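Long-range contacts in putative type 11 methyltransferase (Sulfolobus solfataricus, PDB 3I9F), which probably transfers methyl groups from S-adenosylmethionine, as its class I methyltransferase family does, to a substrate not yet known, and carries bound zinc: residues N139-K144 / V156-T161; K18-D23 / N74-I79. One frame throughout, in Å; residues are numbered along the deposited sequence.

In the fold
From the N terminus, strand 19-24 is laid down first, and strand 76-82 comes to lie beside it after strands 39-45 and 63-65 have been built. Contact 2 closes that loop of some fifty residues with a parallel pairing in the middle of the sheet. The chain then adds strand 106-113 on the far side of strand 76-82. Contact 1 follows in series, neither nested in contact 2 nor crossing it. It closes the short hairpin of strands 140-146 and 152-159 at the antiparallel edge. Both contacts belong to one seven-stranded sheet of order 3-2-1-4-5-7-6, the Rossmann-like methyltransferase fold. Their centres lie about 15 Å apart.

Contact 1. Residues N139-K144 / V156-T161; sequences NFVVEK and VLKRKT
The C-terminal beta hairpin of the methyltransferase sheet is joined here, with Val141 and Lys158 as an antiparallel hydrogen-bonded pair. Val141 N gives a bond to Lys158 O (2.9 Å), and Lys158 N returns one to Val141 O (3.0 Å). Beyond them lies a classic beta bulge: Glu143 and Lys144 both face Val156. Glu143 N reaches Val156 O at 2.9 Å, while the bond from Lys144 N to the same oxygen is weak. Lys144 O takes Val156 N at 3.1 Å. At the other end, Lys160 N bonds to Asn139 O.

On one face, Val142 CG2 meets Leu157 CD1 at 4.2 Å, and Met134 of helix 130-136 touches both side chains. On the other, Val141 CG2 rests on Lys158 CG. With CG anti to the backbone N (chi1 152°) and the chain extended, Glu143 crosses Lys158 at about a right angle and lays its carboxylate against its neighbours, OE1 near Val156 CG1 and OE2 near Lys158 CD. OE1 also makes a salt bridge with Arg107 on strand 106-113. Phe140 and Arg159 run side by side, ring and guanidinium planes 21° apart, with Phe140 CE1 3.9 Å from Arg159 CG. Arg159 NE and NH2 are held by the carbonyls of Lys103, Lys99 and Leu102.

Glu143 OE2 stays 5.0 Å from Lys158 NZ, so that lysine probably adds only a mild favourable field to the Arg107 salt bridge. The hairpin itself is carried mainly by backbone bonds, while its charged side chains tie it to neighbouring parts of the fold.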
loop_
_atom_site.group_PDB
_atom_site.type_symbol
_atom_site.label_atom_id
_atom_site.label_comp_id
_atom_site.label_asym_id
_atom_site.label_seq_id
_atom_site.Cartn_x
_atom_site.Cartn_y
_atom_site.Cartn_z
ATOM N N ASN B 139 -24.538 -9.510 -3.909
ATOM C CA ASN B 139 -24.772 -9.287 -2.478
ATOM C C ASN B 139 -25.010 -7.797 -2.205
ATOM O O ASN B 139 -24.756 -7.299 -1.096
ATOM C CB ASN B 139 -23.573 -9.756 -1.648
ATOM C CG ASN B 139 -23.138 -11.176 -1.989
ATOM O OD1 ASN B 139 -22.108 -11.398 -2.696
ATOM N ND2 ASN B 139 -23.917 -12.151 -1.525
ATOM N N PHE B 140 -25.449 -7.074 -3.238
ATOM C CA PHE B 140 -25.615 -5.629 -3.139
ATOM C C PHE B 140 -26.909 -5.230 -3.777
ATOM O O PHE B 140 -27.418 -5.915 -4.650
ATOM C CB PHE B 140 -24.475 -4.894 -3.846
ATOM C CG PHE B 140 -23.122 -5.159 -3.257
ATOM C CD1 PHE B 140 -22.535 -4.248 -2.419
ATOM C CD2 PHE B 140 -22.434 -6.326 -3.563
ATOM C CE1 PHE B 140 -21.303 -4.516 -1.871
ATOM C CE2 PHE B 140 -21.220 -6.596 -3.012
ATOM C CZ PHE B 140 -20.650 -5.700 -2.175
ATOM N N VAL B 141 -27.424 -4.092 -3.359
ATOM C CA VAL B 141 -28.619 -3.516 -3.989
ATOM C C VAL B 141 -28.327 -2.100 -4.411
ATOM O O VAL B 141 -27.515 -1.428 -3.798
ATOM C CB VAL B 141 -29.927 -3.581 -3.062
ATOM C CG1 VAL B 141 -30.675 -4.907 -3.320
ATOM C CG2 VAL B 141 -29.599 -3.445 -1.581
ATOM N N VAL B 142 -28.994 -1.663 -5.470
ATOM C CA VAL B 142 -28.924 -0.269 -5.876
ATOM C C VAL B 142 -29.657 0.603 -4.881
ATOM O O VAL B 142 -30.807 0.333 -4.549
ATOM C CB VAL B 142 -29.566 0.002 -7.238
ATOM C CG1 VAL B 142 -29.376 1.498 -7.598
ATOM C CG2 VAL B 142 -28.958 -0.901 -8.309
ATOM N N GLU B 143 -28.968 1.649 -4.437
ATOM C CA GLU B 143 -29.494 2.637 -3.527
ATOM C C GLU B 143 -29.880 3.907 -4.309
ATOM O O GLU B 143 -30.975 4.430 -4.121
ATOM C CB GLU B 143 -28.449 2.931 -2.439
ATOM C CG GLU B 143 -28.516 4.315 -1.849
ATOM C CD GLU B 143 -27.850 4.416 -0.510
ATOM O OE1 GLU B 143 -26.618 4.584 -0.460
ATOM O OE2 GLU B 143 -28.578 4.354 0.505
ATOM N N LYS B 144 -28.976 4.410 -5.156
ATOM C CA LYS B 144 -29.285 5.515 -6.054
ATOM C C LYS B 144 -28.890 5.200 -7.502
ATOM O O LYS B 144 -28.039 4.344 -7.757
ATOM C CB LYS B 144 -28.534 6.765 -5.630
ATOM C CG LYS B 144 -28.933 7.342 -4.292
ATOM C CD LYS B 144 -27.795 8.254 -3.691
ATOM C CE LYS B 144 -28.247 9.034 -2.431
ATOM N NZ LYS B 144 -29.189 8.241 -1.538
ATOM N N VAL B 156 -25.087 3.717 -7.261
ATOM C CA VAL B 156 -24.520 3.695 -5.953
ATOM C C VAL B 156 -25.145 2.469 -5.362
ATOM O O VAL B 156 -26.343 2.277 -5.482
ATOM C CB VAL B 156 -24.876 4.938 -5.136
ATOM C CG1 VAL B 156 -24.238 4.858 -3.694
ATOM C CG2 VAL B 156 -24.467 6.227 -5.899
ATOM N N LEU B 157 -24.330 1.634 -4.742
ATOM C CA LEU B 157 -24.711 0.321 -4.335
ATOM C C LEU B 157 -24.378 0.182 -2.856
ATOM O O LEU B 157 -23.350 0.668 -2.440
ATOM C CB LEU B 157 -23.858 -0.673 -5.105
ATOM C CG LEU B 157 -24.325 -1.415 -6.328
ATOM C CD1 LEU B 157 -24.917 -0.481 -7.314
ATOM C CD2 LEU B 157 -23.149 -2.171 -6.920
ATOM N N LYS B 158 -25.226 -0.500 -2.089
ATOM C CA LYS B 158 -24.953 -0.837 -0.701
ATOM C C LYS B 158 -25.124 -2.317 -0.519
ATOM O O LYS B 158 -25.774 -2.953 -1.299
ATOM C CB LYS B 158 -25.949 -0.133 0.232
ATOM C CG LYS B 158 -27.441 -0.536 -0.018
ATOM C CD LYS B 158 -28.444 0.272 0.795
ATOM C CE LYS B 158 -29.090 -0.530 1.917
ATOM N NZ LYS B 158 -30.409 0.049 2.297
ATOM N N ARG B 159 -24.580 -2.849 0.559
ATOM C CA ARG B 159 -24.710 -4.268 0.832
ATOM C C ARG B 159 -26.139 -4.695 1.111
ATOM O O ARG B 159 -26.843 -4.008 1.835
ATOM C CB ARG B 159 -23.902 -4.625 2.066
ATOM C CG ARG B 159 -22.401 -4.536 1.908
ATOM C CD ARG B 159 -21.794 -5.004 3.193
ATOM N NE ARG B 159 -20.336 -4.914 3.280
ATOM C CZ ARG B 159 -19.472 -5.848 2.862
ATOM N NH1 ARG B 159 -19.887 -6.918 2.231
ATOM N NH2 ARG B 159 -18.167 -5.685 3.068
ATOM N N LYS B 160 -26.568 -5.836 0.582
ATOM C CA LYS B 160 -27.840 -6.425 1.031
ATOM C C LYS B 160 -27.840 -6.625 2.553
ATOM O O LYS B 160 -26.849 -7.108 3.100
ATOM C CB LYS B 160 -28.096 -7.779 0.363
ATOM C CG LYS B 160 -28.739 -7.688 -0.999
ATOM C CD LYS B 160 -29.148 -9.051 -1.536
ATOM C CE LYS B 160 -29.430 -9.002 -3.049
ATOM N NZ LYS B 160 -29.171 -10.324 -3.718
ATOM N N THR B 161 -28.936 -6.268 3.228
ATOM C CA THR B 161 -29.108 -6.544 4.668
ATOM C C THR B 161 -29.190 -8.067 4.882
ATOM O O THR B 161 -29.985 -8.738 4.200
ATOM C CB THR B 161 -30.399 -5.874 5.224
#

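Contact 2. Residues K18-D23 / N74-I79; sequences KGVIVD and NSVDFI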
loop_
_atom_site.group_PDB
_atom_site.type_symbol
_atom_site.label_atom_id
_atom_site.label_comp_id
_atom_site.label_asym_id
_atom_site.label_seq_id
_atom_site.Cartn_x
_atom_site.Cartn_y
_atom_site.Cartn_z
ATOM N N LYS B 18 -16.849 12.097 4.091
ATOM C CA LYS B 18 -15.435 12.036 3.693
ATOM C C LYS B 18 -14.924 10.715 4.284
ATOM O O LYS B 18 -15.436 10.277 5.315
ATOM C CB LYS B 18 -14.626 13.263 4.184
ATOM N N GLY B 19 -13.980 10.039 3.629
ATOM C CA GLY B 19 -13.540 8.712 4.125
ATOM C C GLY B 19 -12.459 7.997 3.327
ATOM O O GLY B 19 -11.762 8.602 2.493
ATOM N N VAL B 20 -12.299 6.704 3.616
ATOM C CA VAL B 20 -11.323 5.868 2.900
ATOM C C VAL B 20 -11.953 5.415 1.575
ATOM O O VAL B 20 -12.989 4.754 1.577
ATOM C CB VAL B 20 -10.870 4.645 3.745
ATOM C CG1 VAL B 20 -9.969 3.695 2.901
ATOM C CG2 VAL B 20 -10.152 5.103 5.000
ATOM N N ILE B 21 -11.336 5.808 0.470
ATOM C CA ILE B 21 -11.851 5.576 -0.860
ATOM C C ILE B 21 -10.881 4.705 -1.666
ATOM O O ILE B 21 -9.665 4.819 -1.520
ATOM C CB ILE B 21 -11.989 6.912 -1.640
ATOM C CG1 ILE B 21 -12.942 7.867 -0.908
ATOM C CG2 ILE B 21 -12.511 6.673 -3.055
ATOM C CD1 ILE B 21 -12.993 9.320 -1.538
ATOM N N VAL B 22 -11.405 3.880 -2.556
ATOM C CA VAL B 22 -10.566 3.120 -3.453
ATOM C C VAL B 22 -11.006 3.417 -4.838
ATOM O O VAL B 22 -12.160 3.247 -5.106
ATOM C CB VAL B 22 -10.714 1.605 -3.214
ATOM C CG1 VAL B 22 -10.056 0.777 -4.362
ATOM C CG2 VAL B 22 -10.119 1.215 -1.872
ATOM N N ASP B 23 -10.105 3.877 -5.709
ATOM C CA ASP B 23 -10.367 3.960 -7.165
ATOM C C ASP B 23 -9.842 2.652 -7.805
ATOM O O ASP B 23 -8.625 2.456 -8.001
ATOM C CB ASP B 23 -9.683 5.208 -7.794
ATOM C CG ASP B 23 -10.074 5.464 -9.275
ATOM O OD1 ASP B 23 -11.030 4.855 -9.808
ATOM O OD2 ASP B 23 -9.419 6.309 -9.948
ATOM N N ASN B 74 -12.174 -4.687 5.912
ATOM C CA ASN B 74 -13.238 -3.923 6.547
ATOM C C ASN B 74 -12.748 -2.540 6.897
ATOM O O ASN B 74 -12.942 -2.106 8.013
ATOM C CB ASN B 74 -13.703 -4.656 7.830
ATOM C CG ASN B 74 -14.817 -3.915 8.597
ATOM O OD1 ASN B 74 -14.659 -3.613 9.777
ATOM N ND2 ASN B 74 -15.936 -3.658 7.954
ATOM N N SER B 75 -12.064 -1.884 5.958
ATOM C CA SER B 75 -11.448 -0.598 6.190
ATOM C C SER B 75 -11.895 0.501 5.219
ATOM O O SER B 75 -11.385 1.632 5.327
ATOM C CB SER B 75 -9.915 -0.755 6.116
ATOM O OG SER B 75 -9.348 -0.350 4.857
ATOM N N VAL B 76 -12.829 0.209 4.297
ATOM C CA VAL B 76 -13.075 1.096 3.162
ATOM C C VAL B 76 -14.526 1.587 3.076
ATOM O O VAL B 76 -15.483 0.810 3.242
ATOM C CB VAL B 76 -12.646 0.423 1.781
ATOM C CG1 VAL B 76 -13.125 1.251 0.560
ATOM C CG2 VAL B 76 -11.151 0.241 1.726
ATOM N N ASP B 77 -14.669 2.876 2.784
ATOM C CA ASP B 77 -15.984 3.538 2.780
ATOM C C ASP B 77 -16.626 3.565 1.399
ATOM O O ASP B 77 -17.789 3.160 1.255
ATOM C CB ASP B 77 -15.870 4.966 3.363
ATOM C CG ASP B 77 -15.354 4.964 4.822
ATOM O OD1 ASP B 77 -16.123 4.450 5.691
ATOM O OD2 ASP B 77 -14.183 5.442 5.074
ATOM N N PHE B 78 -15.861 4.008 0.404
ATOM C CA PHE B 78 -16.267 3.989 -0.978
ATOM C C PHE B 78 -15.248 3.304 -1.948
ATOM O O PHE B 78 -14.030 3.480 -1.850
ATOM C CB PHE B 78 -16.463 5.435 -1.435
ATOM C CG PHE B 78 -17.534 6.179 -0.671
ATOM C CD1 PHE B 78 -18.866 6.110 -1.075
ATOM C CD2 PHE B 78 -17.201 6.940 0.456
ATOM C CE1 PHE B 78 -19.847 6.794 -0.382
ATOM C CE2 PHE B 78 -18.170 7.610 1.162
ATOM C CZ PHE B 78 -19.495 7.551 0.749
ATOM N N ILE B 79 -15.781 2.559 -2.904
ATOM C CA ILE B 79 -15.008 1.937 -3.968
ATOM C C ILE B 79 -15.627 2.388 -5.276
ATOM O O ILE B 79 -16.800 2.140 -5.523
ATOM C CB ILE B 79 -15.108 0.393 -3.891
ATOM C CG1 ILE B 79 -14.458 -0.125 -2.615
ATOM C CG2 ILE B 79 -14.451 -0.241 -5.094
ATOM C CD1 ILE B 79 -14.752 -1.545 -2.326
#
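Backbone bonds join Val20 and Val22 to the strand of Phe78. Val22 N donates to Phe78 O at 2.7 Å. Val20 O accepts twice, from Asp77 N at 2.8 Å and from Phe78 N at 3.2 Å. Ile21 with Phe78 and Val22 with Ile79 are parallel bridges. The chain turns a corner at Asp77.

One side-chain bond is added at that corner. Asp77 OD2 takes Val20 N at 2.7 Å on its anti lone pair. With CG beside the backbone N (chi1 -60°), the carboxylate reaches back over the start of strand 19-24, and OD2 also lies against Gly19 CA. An alanine here would lose this acceptor and is likely to leave Val20 N without its mate.

Packing contacts fill in around these bonds. Val20 CB rests on Ser75 O at 3.4 Å. Val76 crosses both Val20 and Val22 at about a right angle; its CG2 meets Val20 CG1 at 3.8 Å and its CG1 meets Val22 CG2 at 3.9 Å. Val22 CB also packs on Ile79 CG1.

The pairing is buried where strands 19-24 and 76-82 lie adjacent at the parallel centre of the Rossmann-like methyltransferase sheet. On its far side, strand 19-24 bonds to strand 39-45 through Gly19 and Ile21. Phe78 touches Ile109 of strand 106-113, and its ring meets that of Phe14, from helix 10-14, edge-to-face.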